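Local coordinates for acetyl-CoA acetyltransferase (Bacillus anthracis, PDB 3SS6), which probably catalyses the reversible condensation of two acetyl-CoA molecules to acetoacetyl-CoA, as a tetrameric thiolase, at residues 71-75 with 76-80. Residues are numbered along the deposited sequence; the frame is centred on the assembly and turned at random.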
loop_
_atom_site.group_PDB
_atom_site.type_symbol
_atom_site.label_atom_id
_atom_site.label_comp_id
_atom_site.label_asym_id
_atom_site.label_seq_id
_atom_site.Cartn_x
_atom_site.Cartn_y
_atom_site.Cartn_z
ATOM N N THR A 71 -9.696 21.306 14.446
ATOM C CA THR A 71 -10.510 20.854 13.333
ATOM C C THR A 71 -11.931 20.534 13.814
ATOM O O THR A 71 -12.899 20.905 13.167
ATOM C CB THR A 71 -9.873 19.660 12.612
ATOM O OG1 THR A 71 -8.571 20.031 12.133
ATOM C CG2 THR A 71 -10.725 19.236 11.422
ATOM N N ALA A 72 -12.054 19.866 14.956
ATOM C CA ALA A 72 -13.383 19.522 15.466
ATOM C C ALA A 72 -14.145 20.775 15.906
ATOM O O ALA A 72 -15.366 20.866 15.731
ATOM C CB ALA A 72 -13.275 18.519 16.616
ATOM N N ALA A 73 -13.433 21.747 16.473
ATOM C CA ALA A 73 -14.085 22.998 16.866
ATOM C C ALA A 73 -14.726 23.667 15.644
ATOM O O ALA A 73 -15.892 24.101 15.681
ATOM C CB ALA A 73 -13.074 23.946 17.527
ATOM N N LEU A 74 -13.960 23.751 14.560
ATOM C CA LEU A 74 -14.470 24.363 13.336
ATOM C C LEU A 74 -15.579 23.520 12.718
ATOM O O LEU A 74 -16.582 24.059 12.255
ATOM C CB LEU A 74 -13.348 24.550 12.316
ATOM C CG LEU A 74 -12.276 25.587 12.641
ATOM C CD1 LEU A 74 -11.126 25.452 11.646
ATOM C CD2 LEU A 74 -12.850 26.999 12.630
ATOM N N ALA A 75 -15.399 22.203 12.701
ATOM C CA ALA A 75 -16.414 21.327 12.118
ATOM C C ALA A 75 -17.727 21.361 12.912
ATOM O O ALA A 75 -18.812 21.127 12.358
ATOM C CB ALA A 75 -15.897 19.903 11.987
ATOM N N ALA A 76 -17.626 21.664 14.204
ATOM C CA ALA A 76 -18.792 21.793 15.074
ATOM C C ALA A 76 -19.525 23.113 14.870
ATOM O O ALA A 76 -20.579 23.343 15.467
ATOM C CB ALA A 76 -18.380 21.648 16.535
ATOM N N GLY A 77 -18.955 23.979 14.034
ATOM C CA GLY A 77 -19.543 25.269 13.734
ATOM C C GLY A 77 -19.187 26.369 14.724
ATOM O O GLY A 77 -19.796 27.443 14.705
ATOM N N PHE A 78 -18.194 26.122 15.578
ATOM C CA PHE A 78 -17.787 27.128 16.552
ATOM C C PHE A 78 -17.084 28.266 15.805
ATOM O O PHE A 78 -16.476 28.030 14.750
ATOM C CB PHE A 78 -16.842 26.531 17.612
ATOM C CG PHE A 78 -17.484 25.500 18.521
ATOM C CD1 PHE A 78 -18.864 25.301 18.533
ATOM C CD2 PHE A 78 -16.688 24.731 19.373
ATOM C CE1 PHE A 78 -19.442 24.349 19.378
ATOM C CE2 PHE A 78 -17.256 23.778 20.223
ATOM C CZ PHE A 78 -18.635 23.589 20.228
ATOM N N PRO A 79 -17.145 29.496 16.344
ATOM C CA PRO A 79 -16.481 30.639 15.696
ATOM C C PRO A 79 -14.988 30.418 15.488
ATOM O O PRO A 79 -14.358 29.629 16.207
ATOM C CB PRO A 79 -16.696 31.790 16.687
ATOM C CG PRO A 79 -17.893 31.403 17.475
ATOM C CD PRO A 79 -17.876 29.896 17.559
ATOM N N ASP A 80 -14.430 31.118 14.503
ATOM C CA ASP A 80 -13.006 31.006 14.189
ATOM C C ASP A 80 -12.121 31.392 15.359
ATOM O O ASP A 80 -10.940 31.043 15.381
ATOM C CB ASP A 80 -12.633 31.913 13.015
ATOM C CG ASP A 80 -13.235 31.469 11.714
ATOM O OD1 ASP A 80 -13.656 30.297 11.604
ATOM O OD2 ASP A 80 -13.270 32.308 10.784
#
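The carbonyl of Ala73 receives the amide of Phe78, N to O 3.1 Å, and Gly77 N bonds to Leu74 O at 3.0 Å. With Gly77 at positive phi (86°), these two bonds back into the last turn make a Schellman motif that closes helix 68-75. The Phe78 bond arrives 19° from the carbonyl plane, whereas Gly77 N stands well above that of Leu74. One residue earlier, Ala76 N keeps the helical pattern with a 2.8 Å bond to Ala72 O and adds a weak one to Ala73 O.

On the buried side, Ala76 CB lies over the centre of the Phe78 ring, 4.0 Å above its plane, while Ala73 CB meets ring atom CD2 of Phe78 at 4.1 Å. Phe78 CG stands anti to its own carbonyl carbon (chi1 -66°), which turns the ring back toward the methyls of Ala73 and Ala76. Farther along, methyl CD2 of Leu74 touches Asp80 OD1 at 3.5 Å, the two side chains crossing nearly at right angles.

Helix 29-43 backs this turn through Val41 against Phe78 and Leu37 against Ala72, and Gln38 donates to Ala76 O. Pro287 of the second subunit packs on Leu74. Backbone amides thus occupy the carbonyls of Ala72, Ala73 and Leu74, and the Phe78 ring packs on the methyls of Ala73 and Ala76 beside the capped turn as the chain turns toward strand 83-88.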